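Local coordinates for protein putative arylalkylamine N-Acetyltransferase 7 (Aedes aegypti, PDB 4FD7) that probably transfers an acetyl group from acetyl-CoA to amine substrates, as a putative arylalkylamine N-acetyltransferase of the GNAT family, at residues 34-39 / 80-85; 43-48 / 73-78. All blocks are in the same frame, centred on the assembly; numbering follows the deposited sequence.

Contact 1: residues 34-39 / 80-85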
ATOM      1  N   GLN A  34      -5.577  -5.677  11.597  1.00 13.76           N
ATOM      2  CA  GLN A  34      -7.029  -5.536  11.681  1.00 13.39           C
ATOM      3  C   GLN A  34      -7.531  -4.335  10.903  1.00 14.43           C
ATOM      4  O   GLN A  34      -6.738  -3.499  10.465  1.00 10.95           O
ATOM      5  CB  GLN A  34      -7.464  -5.377  13.141  1.00 14.01           C
ATOM      6  CG  GLN A  34      -6.888  -4.126  13.826  1.00 15.51           C
ATOM      7  CD  GLN A  34      -7.637  -3.759  15.098  1.00 15.08           C
ATOM      8  OE1 GLN A  34      -7.318  -4.237  16.186  1.00 17.44           O
ATOM      9  NE2 GLN A  34      -8.623  -2.893  14.966  1.00 13.58           N
ATOM     10  N   ASP A  35      -8.852  -4.257  10.741  1.00 13.65           N
ATOM     11  CA  ASP A  35      -9.476  -3.056  10.177  1.00 14.83           C
ATOM     12  C   ASP A  35      -9.023  -1.842  10.967  1.00 14.06           C
ATOM     13  O   ASP A  35      -8.930  -1.889  12.200  1.00 14.24           O
ATOM     14  CB  ASP A  35     -10.999  -3.121  10.269  1.00 16.07           C
ATOM     15  CG  ASP A  35     -11.611  -4.110   9.313  1.00 16.13           C
ATOM     16  OD1 ASP A  35     -11.149  -4.211   8.151  1.00 13.37           O
ATOM     17  OD2 ASP A  35     -12.586  -4.780   9.733  1.00 15.60           O
ATOM     18  N   LEU A  36      -8.732  -0.754  10.262  1.00 14.78           N
ATOM     19  CA  LEU A  36      -8.329   0.487  10.908  1.00 14.59           C
ATOM     20  C   LEU A  36      -9.561   1.182  11.478  1.00 14.14           C
ATOM     21  O   LEU A  36     -10.447   1.574  10.717  1.00 14.21           O
ATOM     22  CB  LEU A  36      -7.649   1.403   9.880  1.00 13.95           C
ATOM     23  CG  LEU A  36      -7.298   2.798  10.397  1.00 15.78           C
ATOM     24  CD1 LEU A  36      -6.163   2.718  11.414  1.00 16.98           C
ATOM     25  CD2 LEU A  36      -6.918   3.738   9.241  1.00 15.60           C
ATOM     26  N   PRO A  37      -9.637   1.320  12.819  1.00 13.26           N
ATOM     27  CA  PRO A  37     -10.800   1.967  13.438  1.00 17.79           C
ATOM     28  C   PRO A  37     -10.911   3.421  13.016  1.00 16.53           C
ATOM     29  O   PRO A  37      -9.891   4.088  12.813  1.00 17.88           O
ATOM     30  CB  PRO A  37     -10.501   1.869  14.947  1.00 17.03           C
ATOM     31  CG  PRO A  37      -9.543   0.717  15.079  1.00 16.96           C
ATOM     32  CD  PRO A  37      -8.695   0.803  13.830  1.00 16.39           C
ATOM     33  N   GLU A  38     -12.133   3.915  12.882  1.00 18.30           N
ATOM     34  CA  GLU A  38     -12.323   5.296  12.445  1.00 18.61           C
ATOM     35  C   GLU A  38     -11.588   6.301  13.340  1.00 19.65           C
ATOM     36  O   GLU A  38     -10.977   7.246  12.846  1.00 18.15           O
ATOM     37  CB  GLU A  38     -13.809   5.634  12.344  1.00 18.54           C
ATOM     38  CG  GLU A  38     -14.563   4.817  11.281  1.00 19.33           C
ATOM     39  CD  GLU A  38     -15.156   5.691  10.187  1.00 22.49           C
ATOM     40  OE1 GLU A  38     -15.002   6.930  10.282  1.00 21.48           O
ATOM     41  OE2 GLU A  38     -15.763   5.147   9.227  1.00 22.09           O
ATOM     42  N   ASP A  39     -11.601   6.071  14.652  1.00 19.62           N
ATOM     43  CA  ASP A  39     -10.987   7.028  15.580  1.00 20.26           C
ATOM     44  C   ASP A  39      -9.464   6.963  15.567  1.00 19.05           C
ATOM     45  O   ASP A  39      -8.806   7.637  16.354  1.00 20.24           O
ATOM     46  CB  ASP A  39     -11.512   6.824  17.009  1.00 21.54           C
ATOM     47  CG  ASP A  39     -11.135   5.474  17.584  1.00 22.93           C
ATOM     48  OD1 ASP A  39     -10.589   4.636  16.842  1.00 20.94           O
ATOM     49  OD2 ASP A  39     -11.407   5.243  18.782  1.00 26.60           O
ATOM     50  N   ALA A  80      -9.458  10.589   1.116  1.00 12.78           N
ATOM     51  CA  ALA A  80     -10.576  10.139   0.274  1.00 16.39           C
ATOM     52  C   ALA A  80     -10.763   8.629   0.332  1.00 15.30           C
ATOM     53  O   ALA A  80     -11.892   8.133   0.192  1.00 17.10           O
ATOM     54  CB  ALA A  80     -10.408  10.589  -1.169  1.00 13.93           C
ATOM     55  N   MET A  81      -9.672   7.894   0.526  1.00 14.75           N
ATOM     56  CA  MET A  81      -9.752   6.422   0.545  1.00 13.89           C
ATOM     57  C   MET A  81     -10.268   5.804   1.852  1.00 15.46           C
ATOM     58  O   MET A  81     -10.962   4.790   1.824  1.00 16.54           O
ATOM     59  CB  MET A  81      -8.385   5.810   0.234  1.00 15.86           C
ATOM     60  CG  MET A  81      -7.865   6.108  -1.176  1.00 13.90           C
ATOM     61  SD  MET A  81      -6.143   5.607  -1.331  1.00 15.64           S
ATOM     62  CE  MET A  81      -6.293   3.836  -1.145  1.00 13.75           C
ATOM     63  N   LEU A  82      -9.896   6.389   2.986  1.00 16.01           N
ATOM     64  CA  LEU A  82     -10.203   5.794   4.297  1.00 15.78           C
ATOM     65  C   LEU A  82     -11.665   5.396   4.551  1.00 15.67           C
ATOM     66  O   LEU A  82     -11.904   4.340   5.140  1.00 15.36           O
ATOM     67  CB  LEU A  82      -9.705   6.695   5.436  1.00 16.21           C
ATOM     68  CG  LEU A  82      -8.187   6.832   5.528  1.00 16.69           C
ATOM     69  CD1 LEU A  82      -7.819   8.081   6.304  1.00 20.43           C
ATOM     70  CD2 LEU A  82      -7.597   5.608   6.191  1.00 18.41           C
ATOM     71  N   PRO A  83     -12.638   6.228   4.121  1.00 16.65           N
ATOM     72  CA  PRO A  83     -14.042   5.869   4.388  1.00 16.49           C
ATOM     73  C   PRO A  83     -14.516   4.606   3.695  1.00 18.61           C
ATOM     74  O   PRO A  83     -15.656   4.204   3.967  1.00 16.69           O
ATOM     75  CB  PRO A  83     -14.824   7.056   3.806  1.00 18.22           C
ATOM     76  CG  PRO A  83     -13.869   8.189   3.828  1.00 19.84           C
ATOM     77  CD  PRO A  83     -12.536   7.579   3.533  1.00 16.94           C
ATOM     78  N   ASP A  84     -13.711   4.011   2.807  1.00 16.57           N
ATOM     79  CA  ASP A  84     -14.113   2.761   2.178  1.00 16.37           C
ATOM     80  C   ASP A  84     -14.013   1.628   3.197  1.00 15.62           C
ATOM     81  O   ASP A  84     -14.520   0.543   2.953  1.00 14.16           O
ATOM     82  CB  ASP A  84     -13.263   2.446   0.947  1.00 16.63           C
ATOM     83  CG  ASP A  84     -13.445   3.474  -0.175  1.00 18.77           C
ATOM     84  OD1 ASP A  84     -14.416   4.258  -0.116  1.00 18.62           O
ATOM     85  OD2 ASP A  84     -12.630   3.479  -1.125  1.00 19.23           O
ATOM     86  N   ARG A  85     -13.358   1.895   4.332  1.00 14.58           N
ATOM     87  CA  ARG A  85     -13.248   0.909   5.415  1.00 14.77           C
ATOM     88  C   ARG A  85     -12.551  -0.365   4.940  1.00 14.37           C
ATOM     89  O   ARG A  85     -12.986  -1.497   5.191  1.00 13.25           O
ATOM     90  CB  ARG A  85     -14.615   0.612   6.037  1.00 14.42           C
ATOM     91  CG  ARG A  85     -15.159   1.770   6.872  1.00 15.59           C
ATOM     92  CD  ARG A  85     -16.288   1.312   7.803  1.00 17.36           C
ATOM     93  NE  ARG A  85     -16.804   2.412   8.608  1.00 19.63           N
ATOM     94  CZ  ARG A  85     -17.759   2.285   9.523  1.00 20.55           C
ATOM     95  NH1 ARG A  85     -18.297   1.090   9.769  1.00 19.60           N
ATOM     96  NH2 ARG A  85     -18.171   3.351  10.195  1.00 20.69           N
TER
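The guanidinium of Arg-85 receives the carboxylate of Glu-38 at its edge, close to its own plane, and the two flat groups stand almost upright to each other, their planes 76° apart. Neither face of the guanidinium takes part in the pairing. Arg-85 grips side-on with two nitrogens, both on the same oxygen: NE lies 3.0 Å from Glu-38 OE2 on its anti lone pair, with an N-H...O angle of 150°, while NH2 reaches OE2 at 3.2 Å from above the carboxylate plane. The salt bridge is therefore forked at one acceptor. A bend in the glutamate chain (chi2 -118°) turns its carboxylate across the extended arginine, and the two side chains cross at about a right angle. In GNAT proteins the first pair of helices is inserted between two neighbouring antiparallel strands, and this contact illustrates how such an insertion is closed at its base: the exit from strand 28-35 meets the turn that follows helix 68-81. Inward from the ion pair, whose arginine is only partly exposed, the contact is apolar: Leu-36 CD2 touches Leu-82 CD2 at 3.6 Å, and Phe-41 of helix 41-55 packs on both leucines. Further along, Asp-35 OD1 and the carbonyl O of Arg-85 come only within 4.4 Å, two acceptors that do not bond to each other. Arg-5 joins them by a salt bridge to Asp-35 OD2 and a hydrogen bond to Arg-85 O, and Ser-13 N and Trp-15 NE1 also bind the Asp-35 carboxylate.

Contact 2: residues 43-48 / 73-78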
ATOM      1  N   ASP A  43      -4.415   9.266  13.147  1.00 18.80           N
ATOM      2  CA  ASP A  43      -3.162   8.707  13.626  1.00 19.49           C
ATOM      3  C   ASP A  43      -2.492   7.999  12.455  1.00 17.33           C
ATOM      4  O   ASP A  43      -1.295   8.198  12.194  1.00 17.52           O
ATOM      5  CB  ASP A  43      -3.392   7.757  14.813  1.00 20.74           C
ATOM      6  CG  ASP A  43      -3.794   8.494  16.081  1.00 21.29           C
ATOM      7  OD1 ASP A  43      -3.515   9.704  16.173  1.00 23.38           O
ATOM      8  OD2 ASP A  43      -4.372   7.858  16.988  1.00 24.42           O
ATOM      9  N   ALA A  44      -3.306   7.256  11.694  1.00 17.47           N
ATOM     10  CA  ALA A  44      -2.796   6.518  10.546  1.00 16.22           C
ATOM     11  C   ALA A  44      -2.185   7.481   9.540  1.00 17.99           C
ATOM     12  O   ALA A  44      -1.064   7.267   9.059  1.00 17.52           O
ATOM     13  CB  ALA A  44      -3.901   5.700   9.901  1.00 14.86           C
ATOM     14  N   ILE A  45      -2.920   8.556   9.257  1.00 16.93           N
ATOM     15  CA  ILE A  45      -2.456   9.552   8.309  1.00 16.64           C
ATOM     16  C   ILE A  45      -1.102  10.058   8.787  1.00 18.15           C
ATOM     17  O   ILE A  45      -0.134  10.098   8.013  1.00 18.24           O
ATOM     18  CB  ILE A  45      -3.470  10.706   8.181  1.00 17.96           C
ATOM     19  CG1 ILE A  45      -4.722  10.227   7.448  1.00 17.54           C
ATOM     20  CG2 ILE A  45      -2.837  11.929   7.494  1.00 16.37           C
ATOM     21  CD1 ILE A  45      -4.445   9.649   6.097  1.00 17.78           C
ATOM     22  N   ARG A  46      -1.003  10.368  10.080  1.00 18.98           N
ATOM     23  CA  ARG A  46       0.241  10.919  10.581  1.00 18.91           C
ATOM     24  C   ARG A  46       1.365   9.899  10.468  1.00 18.85           C
ATOM     25  O   ARG A  46       2.483  10.239  10.060  1.00 19.42           O
ATOM     26  CB  ARG A  46       0.063  11.478  11.997  1.00 20.43           C
ATOM     27  CG  ARG A  46      -0.571  12.860  11.961  1.00 20.77           C
ATOM     28  CD  ARG A  46      -1.295  13.273  13.244  1.00 22.63           C
ATOM     29  NE  ARG A  46      -2.043  14.510  13.010  1.00 19.12           N
ATOM     30  CZ  ARG A  46      -2.593  15.264  13.963  1.00 22.25           C
ATOM     31  NH1 ARG A  46      -2.507  14.922  15.241  1.00 21.90           N
ATOM     32  NH2 ARG A  46      -3.232  16.378  13.633  1.00 22.18           N
ATOM     33  N   HIS A  47       1.041   8.638  10.741  1.00 16.82           N
ATOM     34  CA  HIS A  47       2.031   7.584  10.627  1.00 17.64           C
ATOM     35  C   HIS A  47       2.515   7.546   9.178  1.00 17.19           C
ATOM     36  O   HIS A  47       3.723   7.511   8.917  1.00 17.26           O
ATOM     37  CB  HIS A  47       1.401   6.253  11.034  1.00 16.32           C
ATOM     38  CG  HIS A  47       2.348   5.105  11.054  1.00 19.41           C
ATOM     39  ND1 HIS A  47       2.767   4.461   9.910  1.00 18.49           N
ATOM     40  CD2 HIS A  47       2.915   4.437  12.089  1.00 18.43           C
ATOM     41  CE1 HIS A  47       3.573   3.471  10.235  1.00 18.84           C
ATOM     42  NE2 HIS A  47       3.672   3.434  11.554  1.00 19.28           N
ATOM     43  N   MET A  48       1.573   7.624   8.240  1.00 17.33           N
ATOM     44  CA  MET A  48       1.942   7.578   6.830  1.00 18.06           C
ATOM     45  C   MET A  48       2.860   8.757   6.500  1.00 17.41           C
ATOM     46  O   MET A  48       3.847   8.595   5.789  1.00 17.39           O
ATOM     47  CB  MET A  48       0.699   7.575   5.931  1.00 17.26           C
ATOM     48  CG  MET A  48      -0.171   6.306   6.044  1.00 16.10           C
ATOM     49  SD  MET A  48       0.592   4.783   5.404  1.00 21.55           S
ATOM     50  CE  MET A  48       0.728   5.154   3.674  1.00 17.23           C
ATOM     51  N   ASP A  73      -1.181  16.695  -1.473  1.00 13.99           N
ATOM     52  CA  ASP A  73      -1.763  15.794  -2.461  1.00 14.56           C
ATOM     53  C   ASP A  73      -1.967  14.399  -1.895  1.00 13.53           C
ATOM     54  O   ASP A  73      -3.080  13.856  -1.924  1.00 14.34           O
ATOM     55  CB  ASP A  73      -0.891  15.678  -3.721  1.00 15.00           C
ATOM     56  CG  ASP A  73      -0.970  16.903  -4.612  1.00 15.68           C
ATOM     57  OD1 ASP A  73      -2.037  17.553  -4.661  1.00 15.76           O
ATOM     58  OD2 ASP A  73       0.043  17.201  -5.272  1.00 14.99           O
ATOM     59  N   VAL A  74      -0.883  13.791  -1.413  1.00 13.19           N
ATOM     60  CA  VAL A  74      -1.028  12.409  -0.999  1.00 14.40           C
ATOM     61  C   VAL A  74      -2.000  12.275   0.184  1.00 15.20           C
ATOM     62  O   VAL A  74      -2.805  11.335   0.244  1.00 12.61           O
ATOM     63  CB  VAL A  74       0.342  11.738  -0.749  1.00 15.61           C
ATOM     64  CG1 VAL A  74       1.009  12.296   0.514  1.00 12.99           C
ATOM     65  CG2 VAL A  74       0.194  10.225  -0.732  1.00 15.45           C
ATOM     66  N   VAL A  75      -1.960  13.236   1.103  1.00 12.94           N
ATOM     67  CA  VAL A  75      -2.896  13.215   2.221  1.00 13.78           C
ATOM     68  C   VAL A  75      -4.351  13.373   1.760  1.00 14.54           C
ATOM     69  O   VAL A  75      -5.256  12.706   2.284  1.00 13.40           O
ATOM     70  CB  VAL A  75      -2.561  14.290   3.272  1.00 14.71           C
ATOM     71  CG1 VAL A  75      -3.607  14.321   4.353  1.00 15.07           C
ATOM     72  CG2 VAL A  75      -1.206  14.031   3.879  1.00 14.88           C
ATOM     73  N   ALA A  76      -4.591  14.259   0.800  1.00 15.10           N
ATOM     74  CA  ALA A  76      -5.943  14.386   0.250  1.00 13.83           C
ATOM     75  C   ALA A  76      -6.419  13.030  -0.289  1.00 13.68           C
ATOM     76  O   ALA A  76      -7.566  12.597  -0.016  1.00 13.32           O
ATOM     77  CB  ALA A  76      -5.980  15.434  -0.835  1.00 16.62           C
ATOM     78  N   LEU A  77      -5.540  12.356  -1.035  1.00 16.12           N
ATOM     79  CA  LEU A  77      -5.856  11.019  -1.580  1.00 14.60           C
ATOM     80  C   LEU A  77      -6.195   9.971  -0.512  1.00 14.29           C
ATOM     81  O   LEU A  77      -7.247   9.302  -0.589  1.00 15.99           O
ATOM     82  CB  LEU A  77      -4.710  10.500  -2.461  1.00 15.08           C
ATOM     83  CG  LEU A  77      -5.022   9.195  -3.205  1.00 14.92           C
ATOM     84  CD1 LEU A  77      -6.345   9.378  -3.920  1.00 17.03           C
ATOM     85  CD2 LEU A  77      -3.933   8.844  -4.196  1.00 17.31           C
ATOM     86  N   TRP A  78      -5.288   9.803   0.449  1.00 13.41           N
ATOM     87  CA  TRP A  78      -5.510   8.867   1.554  1.00 13.27           C
ATOM     88  C   TRP A  78      -6.823   9.154   2.274  1.00 15.43           C
ATOM     89  O   TRP A  78      -7.575   8.223   2.602  1.00 14.83           O
ATOM     90  CB  TRP A  78      -4.366   8.950   2.559  1.00 15.15           C
ATOM     91  CG  TRP A  78      -3.069   8.379   2.070  1.00 12.89           C
ATOM     92  CD1 TRP A  78      -2.900   7.294   1.249  1.00 15.07           C
ATOM     93  CD2 TRP A  78      -1.752   8.833   2.408  1.00 14.94           C
ATOM     94  NE1 TRP A  78      -1.561   7.055   1.049  1.00 14.31           N
ATOM     95  CE2 TRP A  78      -0.831   7.989   1.746  1.00 15.01           C
ATOM     96  CE3 TRP A  78      -1.261   9.878   3.198  1.00 14.86           C
ATOM     97  CZ2 TRP A  78       0.550   8.156   1.853  1.00 15.02           C
ATOM     98  CZ3 TRP A  78       0.117  10.052   3.297  1.00 14.68           C
ATOM     99  CH2 TRP A  78       1.003   9.195   2.628  1.00 14.24           C
TER
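Met-48 lies over one face of the Trp-78 indole, and this is the tightly packed half of the contact. Met-48 CB stands 3.9 Å from the centroid of the six-membered ring of Trp-78, 21° off the normal, a CH-pi contact. The methionine chain then bends twice, the second time at chi3 (-65°), which folds the methyl back to the ring: Met-48 CE is 3.5 Å from Trp-78 CZ2, toward the rim of the same face. Met-48 SD hangs higher, 5.2 Å from the centroid of the Trp-78 six-membered ring, as a distant Met-aromatic contact. On the opposite face Val-74 CG2, from the tryptophan's own helix, lies near the rim, so the indole has neighbours on both faces. Ile-45 CD1 packs at 3.6 Å from Trp-78 CB. The looser side is toward Val-75, which is partly exposed: Val-75 CG1 merely grazes Ile-45 CG2 at 4.0 Å. The short helical segments run roughly antiparallel, at 145°, and their axes stay 10.9 Å apart, a separation that accommodates these large side chains. They belong to the two longer helices between strands 28-35 and 88-92 of the GNAT fold, and Met-48 also rests on Val-101 of the sheet. With no hydrogen bond across it, the helix pair is joined by apolar and CH-pi packing, with the sulfur only a distant addition; the buried indole N-H is satisfied outside the pair, by the carbonyl O of Met-151, a bond that constrains how the ring can turn beneath Met-48.

From the N terminus, the chain runs through strands 14-21 and 28-35 and enters contact 1 at residues 34-39. It continues at once into helix 41-55, whose residues 43-48 open contact 2. After helix 57-62 it returns along helix 68-81, so that residues 73-78 close the inner loop and residues 80-85 close the outer one, just ahead of strand 88-92. Contact 2 is thus nested within contact 1: contact 2 pairs the two longer helices of the insertion, and contact 1 joins its ends beside the sheet. The two are continuous in space, because Leu-36 CD2 packs 3.7 Å from Ala-44 CB and Leu-82 CD1 lies equally near Ile-45 CD1.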